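Local coordinates for protein transcriptional regulator, TetR family (Legionella pneumophila subsp. pneumophila str. Philadelphia 1, PDB 3ON4) that probably binds DNA as a TetR-family transcriptional regulator, an all-helical protein found here as a two-chain assembly, at residues 133-138 with 158-163; 165-170 with 177-182. One frame throughout, in Å; residues are numbered along the deposited sequence.

Contact 1 (133-138 with 158-163)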
ATOM      1  N   LEU A 133      16.209   5.029   3.006  1.00 23.86           N
ATOM      2  CA  LEU A 133      16.641   6.394   2.717  1.00 24.91           C
ATOM      3  C   LEU A 133      15.626   7.429   3.210  1.00 24.04           C
ATOM      4  O   LEU A 133      16.001   8.417   3.827  1.00 24.89           O
ATOM      5  CB  LEU A 133      16.863   6.581   1.229  1.00 25.25           C
ATOM      6  CG  LEU A 133      17.478   7.925   0.829  1.00 29.19           C
ATOM      7  CD1 LEU A 133      18.565   7.730  -0.241  1.00 31.64           C
ATOM      8  CD2 LEU A 133      16.383   8.844   0.361  1.00 29.74           C
ATOM      9  N   ILE A 134      14.346   7.160   2.966  1.00 21.48           N
ATOM     10  CA  ILE A 134      13.280   8.067   3.364  1.00 21.28           C
ATOM     11  C   ILE A 134      13.190   8.167   4.878  1.00 20.68           C
ATOM     12  O   ILE A 134      13.130   9.264   5.423  1.00 20.84           O
ATOM     13  CB  ILE A 134      11.896   7.651   2.795  1.00 20.14           C
ATOM     14  CG1 ILE A 134      11.841   7.746   1.260  1.00 23.37           C
ATOM     15  CG2 ILE A 134      10.753   8.480   3.450  1.00 19.40           C
ATOM     16  CD1 ILE A 134      11.988   9.106   0.704  1.00 27.16           C
ATOM     17  N   ILE A 135      13.214   7.013   5.551  1.00 19.42           N
ATOM     18  CA  ILE A 135      13.116   6.935   7.004  1.00 19.84           C
ATOM     19  C   ILE A 135      14.309   7.620   7.685  1.00 21.06           C
ATOM     20  O   ILE A 135      14.122   8.445   8.599  1.00 21.62           O
ATOM     21  CB  ILE A 135      12.949   5.469   7.441  1.00 19.44           C
ATOM     22  CG1 ILE A 135      11.570   4.967   6.964  1.00 20.69           C
ATOM     23  CG2 ILE A 135      13.177   5.297   8.952  1.00 20.87           C
ATOM     24  CD1 ILE A 135      11.427   3.494   6.996  1.00 19.65           C
ATOM     25  N   GLU A 136      15.523   7.340   7.201  1.00 21.07           N
ATOM     26  CA  GLU A 136      16.724   8.015   7.707  1.00 23.14           C
ATOM     27  C   GLU A 136      16.637   9.537   7.517  1.00 22.23           C
ATOM     28  O   GLU A 136      16.959  10.285   8.437  1.00 22.93           O
ATOM     29  CB  GLU A 136      17.992   7.454   7.041  1.00 24.06           C
ATOM     30  CG  GLU A 136      19.321   8.060   7.541  1.00 29.27           C
ATOM     31  CD  GLU A 136      19.488   7.975   9.051  1.00 35.16           C
ATOM     32  OE1 GLU A 136      19.115   6.927   9.644  1.00 37.88           O
ATOM     33  OE2 GLU A 136      19.965   8.965   9.646  1.00 41.73           O
ATOM     34  N   TRP A 137      16.189   9.996   6.348  1.00 20.51           N
ATOM     35  CA  TRP A 137      16.039  11.446   6.111  1.00 20.68           C
ATOM     36  C   TRP A 137      15.047  12.085   7.095  1.00 20.17           C
ATOM     37  O   TRP A 137      15.348  13.092   7.752  1.00 21.46           O
ATOM     38  CB  TRP A 137      15.557  11.698   4.695  1.00 19.68           C
ATOM     39  CG  TRP A 137      15.542  13.134   4.364  1.00 20.72           C
ATOM     40  CD1 TRP A 137      16.597  13.899   3.939  1.00 23.81           C
ATOM     41  CD2 TRP A 137      14.415  14.006   4.441  1.00 21.26           C
ATOM     42  NE1 TRP A 137      16.191  15.196   3.753  1.00 22.92           N
ATOM     43  CE2 TRP A 137      14.857  15.290   4.059  1.00 21.53           C
ATOM     44  CE3 TRP A 137      13.080  13.835   4.836  1.00 19.60           C
ATOM     45  CZ2 TRP A 137      14.008  16.386   4.022  1.00 23.42           C
ATOM     46  CZ3 TRP A 137      12.232  14.926   4.800  1.00 19.51           C
ATOM     47  CH2 TRP A 137      12.697  16.190   4.385  1.00 21.08           C
ATOM     48  N   LEU A 138      13.877  11.477   7.213  1.00 19.27           N
ATOM     49  CA  LEU A 138      12.843  11.926   8.173  1.00 19.75           C
ATOM     50  C   LEU A 138      13.323  11.956   9.638  1.00 21.03           C
ATOM     51  O   LEU A 138      13.117  12.951  10.358  1.00 21.12           O
ATOM     52  CB  LEU A 138      11.585  11.035   8.042  1.00 18.07           C
ATOM     53  CG  LEU A 138      10.680  11.219   6.826  1.00 17.61           C
ATOM     54  CD1 LEU A 138       9.571  10.162   6.764  1.00 15.21           C
ATOM     55  CD2 LEU A 138      10.084  12.638   6.863  1.00 17.29           C
ATOM     56  N   GLN A 158       5.787   6.487  11.439  1.00 16.80           N
ATOM     57  CA  GLN A 158       4.365   6.814  11.358  1.00 17.40           C
ATOM     58  C   GLN A 158       4.081   7.668  10.132  1.00 16.94           C
ATOM     59  O   GLN A 158       3.086   7.473   9.404  1.00 15.42           O
ATOM     60  CB  GLN A 158       3.894   7.555  12.617  1.00 18.64           C
ATOM     61  CG  GLN A 158       3.671   6.689  13.831  1.00 20.85           C
ATOM     62  CD  GLN A 158       3.267   7.543  15.023  1.00 22.95           C
ATOM     63  OE1 GLN A 158       3.884   8.576  15.265  1.00 25.21           O
ATOM     64  NE2 GLN A 158       2.228   7.138  15.745  1.00 25.82           N
ATOM     65  N   ILE A 159       4.973   8.627   9.892  1.00 17.12           N
ATOM     66  CA  ILE A 159       4.777   9.543   8.810  1.00 17.49           C
ATOM     67  C   ILE A 159       4.797   8.796   7.482  1.00 16.04           C
ATOM     68  O   ILE A 159       3.901   8.993   6.667  1.00 15.26           O
ATOM     69  CB  ILE A 159       5.831  10.666   8.778  1.00 18.64           C
ATOM     70  CG1 ILE A 159       5.603  11.654   9.922  1.00 19.66           C
ATOM     71  CG2 ILE A 159       5.763  11.438   7.438  1.00 18.69           C
ATOM     72  CD1 ILE A 159       6.807  12.580  10.130  1.00 18.49           C
ATOM     73  N   ILE A 160       5.800   7.947   7.252  1.00 16.58           N
ATOM     74  CA  ILE A 160       5.886   7.262   5.951  1.00 15.54           C
ATOM     75  C   ILE A 160       4.754   6.248   5.810  1.00 15.10           C
ATOM     76  O   ILE A 160       4.253   6.051   4.707  1.00 13.93           O
ATOM     77  CB  ILE A 160       7.308   6.651   5.643  1.00 16.42           C
ATOM     78  CG1 ILE A 160       7.425   6.176   4.166  1.00 17.44           C
ATOM     79  CG2 ILE A 160       7.653   5.539   6.579  1.00 15.16           C
ATOM     80  CD1 ILE A 160       6.936   7.171   3.074  1.00 18.31           C
ATOM     81  N   SER A 161       4.347   5.616   6.909  1.00 15.65           N
ATOM     82  CA  SER A 161       3.193   4.710   6.870  1.00 15.82           C
ATOM     83  C   SER A 161       1.938   5.471   6.447  1.00 15.71           C
ATOM     84  O   SER A 161       1.164   5.006   5.593  1.00 15.08           O
ATOM     85  CB  SER A 161       2.968   4.051   8.231  1.00 17.33           C
ATOM     86  OG  SER A 161       4.118   3.315   8.617  1.00 18.04           O
ATOM     87  N   LEU A 162       1.747   6.659   7.020  1.00 15.34           N
ATOM     88  CA  LEU A 162       0.558   7.433   6.741  1.00 16.97           C
ATOM     89  C   LEU A 162       0.581   7.940   5.303  1.00 15.28           C
ATOM     90  O   LEU A 162      -0.443   7.934   4.640  1.00 15.23           O
ATOM     91  CB  LEU A 162       0.432   8.594   7.714  1.00 18.58           C
ATOM     92  CG  LEU A 162      -0.858   9.385   7.790  1.00 23.06           C
ATOM     93  CD1 LEU A 162      -2.122   8.487   7.850  1.00 25.86           C
ATOM     94  CD2 LEU A 162      -0.784  10.275   9.025  1.00 28.90           C
ATOM     95  N   VAL A 163       1.745   8.367   4.838  1.00 15.69           N
ATOM     96  CA  VAL A 163       1.902   8.825   3.463  1.00 15.84           C
ATOM     97  C   VAL A 163       1.529   7.694   2.503  1.00 15.69           C
ATOM     98  O   VAL A 163       0.740   7.900   1.571  1.00 16.39           O
ATOM     99  CB  VAL A 163       3.338   9.314   3.183  1.00 16.52           C
ATOM    100  CG1 VAL A 163       3.617   9.402   1.653  1.00 17.33           C
ATOM    101  CG2 VAL A 163       3.606  10.643   3.894  1.00 17.79           C
TER
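Ile160 reaches into the angle between Ile134 and Ile135 and meets each with a different branch. Its CD1 lies 4.1 Å from Ile134 CG2, and its CG2 lies 4.0 Å from Ile135 CG1; in both pairs the two side chains cross at about a right angle. The torsion of Ile160 explains the split: CG1 stands anti to the backbone N (chi1 -169°) and carries CD1 to Ile134, while CG2, lodged between the backbone N and the carbonyl carbon, serves Ile135. One turn further along, Leu138 adds a methyl, its CD1 sitting 4.1 Å from Ile159 CG2 and 4.3 Å from Ile160 CB.

Every touching group is aliphatic and buried, and no hydrogen bond spans the gap. The segment axes come no nearer than 10.4 Å, so branched side chains, rather than backbone, bridge the space, and only 196 Å² is buried in all. Ile135 and Ile160 also pack on the second subunit, against its Phe178 and Leu169.

Segments 133-138 of helix 121-144 and 158-163 of helix 149-173 cross at 130°, within the helical C-terminal domain, which in TetR-family regulators usually binds a ligand and dimerises. Phe91 and Ile88 of helix 84-98 lie against Ile134 and Leu138, helix 54-77 reaches Ile134 through Ile69 and Leu73, and Phe185 of helix 177-189 packs on Ile159.

Contact 2 (165-170 with 177-182)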
ATOM      1  N   GLY A 165      -0.223   4.812   3.028  1.00 15.85           N
ATOM      2  CA  GLY A 165      -1.621   4.413   3.144  1.00 15.91           C
ATOM      3  C   GLY A 165      -2.578   5.481   2.631  1.00 16.08           C
ATOM      4  O   GLY A 165      -3.597   5.164   2.003  1.00 16.97           O
ATOM      5  N   GLY A 166      -2.268   6.744   2.909  1.00 15.56           N
ATOM      6  CA  GLY A 166      -3.054   7.874   2.412  1.00 17.33           C
ATOM      7  C   GLY A 166      -3.093   7.962   0.896  1.00 17.21           C
ATOM      8  O   GLY A 166      -4.168   8.178   0.288  1.00 16.61           O
ATOM      9  N   LEU A 167      -1.930   7.764   0.277  1.00 16.13           N
ATOM     10  CA  LEU A 167      -1.855   7.758  -1.202  1.00 16.90           C
ATOM     11  C   LEU A 167      -2.607   6.582  -1.771  1.00 15.74           C
ATOM     12  O   LEU A 167      -3.317   6.715  -2.744  1.00 17.46           O
ATOM     13  CB  LEU A 167      -0.400   7.719  -1.696  1.00 16.81           C
ATOM     14  CG  LEU A 167       0.421   8.983  -1.585  1.00 19.85           C
ATOM     15  CD1 LEU A 167       1.898   8.725  -1.940  1.00 19.53           C
ATOM     16  CD2 LEU A 167      -0.177  10.065  -2.502  1.00 23.10           C
ATOM     17  N   LEU A 168      -2.458   5.424  -1.146  1.00 15.52           N
ATOM     18  CA  LEU A 168      -3.104   4.196  -1.597  1.00 15.49           C
ATOM     19  C   LEU A 168      -4.617   4.377  -1.692  1.00 16.38           C
ATOM     20  O   LEU A 168      -5.253   4.012  -2.696  1.00 15.83           O
ATOM     21  CB  LEU A 168      -2.774   3.082  -0.600  1.00 16.81           C
ATOM     22  CG  LEU A 168      -3.078   1.645  -0.952  1.00 18.64           C
ATOM     23  CD1 LEU A 168      -2.164   1.136  -2.107  1.00 16.64           C
ATOM     24  CD2 LEU A 168      -2.868   0.772   0.308  1.00 21.05           C
ATOM     25  N   LEU A 169      -5.203   4.974  -0.653  1.00 15.76           N
ATOM     26  CA  LEU A 169      -6.639   5.120  -0.597  1.00 17.30           C
ATOM     27  C   LEU A 169      -7.129   6.358  -1.362  1.00 17.39           C
ATOM     28  O   LEU A 169      -8.213   6.305  -1.952  1.00 19.19           O
ATOM     29  CB  LEU A 169      -7.132   5.139   0.861  1.00 18.51           C
ATOM     30  CG  LEU A 169      -6.749   3.872   1.628  1.00 18.81           C
ATOM     31  CD1 LEU A 169      -7.238   3.938   3.053  1.00 18.77           C
ATOM     32  CD2 LEU A 169      -7.303   2.639   0.915  1.00 21.01           C
ATOM     33  N   ALA A 170      -6.379   7.466  -1.332  1.00 16.09           N
ATOM     34  CA  ALA A 170      -6.809   8.678  -2.044  1.00 17.70           C
ATOM     35  C   ALA A 170      -7.021   8.414  -3.518  1.00 18.80           C
ATOM     36  O   ALA A 170      -7.970   8.913  -4.108  1.00 20.27           O
ATOM     37  CB  ALA A 170      -5.816   9.852  -1.857  1.00 17.06           C
ATOM     38  N   THR A 177      -9.318  14.016   0.860  1.00 27.53           N
ATOM     39  CA  THR A 177      -9.336  14.093   2.316  1.00 26.67           C
ATOM     40  C   THR A 177      -8.371  13.075   2.937  1.00 23.69           C
ATOM     41  O   THR A 177      -7.870  13.310   4.030  1.00 22.65           O
ATOM     42  CB  THR A 177     -10.770  13.987   2.916  1.00 28.99           C
ATOM     43  OG1 THR A 177     -11.375  12.753   2.544  1.00 31.27           O
ATOM     44  CG2 THR A 177     -11.663  15.133   2.404  1.00 33.69           C
ATOM     45  N   PHE A 178      -8.094  11.967   2.241  1.00 21.93           N
ATOM     46  CA  PHE A 178      -7.090  11.011   2.730  1.00 21.14           C
ATOM     47  C   PHE A 178      -5.695  11.670   2.807  1.00 20.94           C
ATOM     48  O   PHE A 178      -4.909  11.394   3.729  1.00 21.49           O
ATOM     49  CB  PHE A 178      -7.027   9.751   1.859  1.00 21.21           C
ATOM     50  CG  PHE A 178      -8.213   8.830   2.007  1.00 20.67           C
ATOM     51  CD1 PHE A 178      -8.272   7.915   3.046  1.00 17.57           C
ATOM     52  CD2 PHE A 178      -9.258   8.854   1.079  1.00 20.56           C
ATOM     53  CE1 PHE A 178      -9.344   7.059   3.178  1.00 18.59           C
ATOM     54  CE2 PHE A 178     -10.330   7.990   1.192  1.00 22.56           C
ATOM     55  CZ  PHE A 178     -10.376   7.086   2.248  1.00 23.56           C
ATOM     56  N   LEU A 179      -5.400  12.539   1.847  1.00 21.44           N
ATOM     57  CA  LEU A 179      -4.119  13.235   1.792  1.00 21.73           C
ATOM     58  C   LEU A 179      -4.101  14.404   2.779  1.00 22.01           C
ATOM     59  O   LEU A 179      -3.067  14.710   3.366  1.00 21.36           O
ATOM     60  CB  LEU A 179      -3.850  13.734   0.375  1.00 24.04           C
ATOM     61  CG  LEU A 179      -3.854  12.638  -0.697  1.00 26.09           C
ATOM     62  CD1 LEU A 179      -3.659  13.214  -2.078  1.00 32.22           C
ATOM     63  CD2 LEU A 179      -2.799  11.608  -0.401  1.00 25.64           C
ATOM     64  N   GLU A 180      -5.248  15.046   2.952  1.00 23.24           N
ATOM     65  CA  GLU A 180      -5.370  16.127   3.945  1.00 25.40           C
ATOM     66  C   GLU A 180      -5.083  15.581   5.338  1.00 23.76           C
ATOM     67  O   GLU A 180      -4.473  16.247   6.146  1.00 24.69           O
ATOM     68  CB  GLU A 180      -6.751  16.773   3.883  1.00 27.97           C
ATOM     69  CG  GLU A 180      -6.992  17.576   2.606  1.00 31.50           C
ATOM     70  CD  GLU A 180      -8.420  18.095   2.498  1.00 37.56           C
ATOM     71  OE1 GLU A 180      -9.232  17.797   3.393  1.00 38.44           O
ATOM     72  OE2 GLU A 180      -8.732  18.804   1.518  1.00 41.92           O
ATOM     73  N   GLY A 181      -5.518  14.353   5.588  1.00 22.79           N
ATOM     74  CA  GLY A 181      -5.269  13.652   6.845  1.00 22.21           C
ATOM     75  C   GLY A 181      -3.802  13.457   7.171  1.00 21.17           C
ATOM     76  O   GLY A 181      -3.408  13.525   8.341  1.00 21.75           O
ATOM     77  N   VAL A 182      -2.999  13.209   6.144  1.00 19.99           N
ATOM     78  CA  VAL A 182      -1.559  13.085   6.306  1.00 20.38           C
ATOM     79  C   VAL A 182      -0.998  14.437   6.743  1.00 21.35           C
ATOM     80  O   VAL A 182      -0.213  14.524   7.693  1.00 22.04           O
ATOM     81  CB  VAL A 182      -0.865  12.686   5.008  1.00 21.34           C
ATOM     82  CG1 VAL A 182       0.648  12.523   5.257  1.00 22.79           C
ATOM     83  CG2 VAL A 182      -1.493  11.408   4.443  1.00 20.37           C
TER
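Gly166 O accepts the backbone N-H of Ala170 at 2.8 Å, and the opposing helix closes around the same oxygen: Phe178 CB approaches to 3.6 Å and Leu179 CD2 to 3.8 Å. These two are carbon contacts, and the hydrogen bond to this oxygen comes from within its own helix. With only hydrogens on its CA, Gly166 lets the backbones come close, its CA 5.1 Å from Phe178 CA, and Val182 CG2 packs over that glycine CA.

Phe178 lays one face of its ring against Leu169. Leu169 CB sits 3.8 Å from the ring centroid and 15° off the normal, a CH-pi contact, and Leu169 CD1 touches the same side of the ring at CE1. With CG anti to the carbonyl carbon (chi1 -72°), the ring of Phe178 reaches across to the backbone of Leu169 and Ala170. Leu179 also packs on Ala170, whose CB lies 3.6 Å from Leu179 CG. Further on, Leu179 CD2 meets Leu167 CD2 at 3.7 Å, the two leucines crossing at about a right angle.

The axes of segments 165-170 and 177-182 pass 8.3 Å apart at 168°, where helices 149-173 and 177-189 run nearly antiparallel across a short turn. Helix 84-98 packs on this pair, with Ile95 on Leu167, Leu96 on Leu179 and Phe92 on Val182. The second subunit packs on it too: Ala113 of that subunit touches Leu168 and its Ser161 touches Phe178, which places these two helices at the subunit interface.

In the fold
From the N terminus, the chain passes through the predicted helix-turn-helix region before reaching either contact. Contact 1 then closes the connection between helices 121-144 and 149-173, with 19 residues between its segments. Contact 2 follows in series, folding helix 177-189 back on 149-173 across six intervening residues; the two loops neither nest nor cross. Helix 149-173 serves both, and the contacts meet where Val182 packs on Leu162 and Val163. Together they join the last three helices into one body of the C-terminal domain. Both also touch the second subunit, where Gln158 NE2 bonds to Gly181 O of the partner chain.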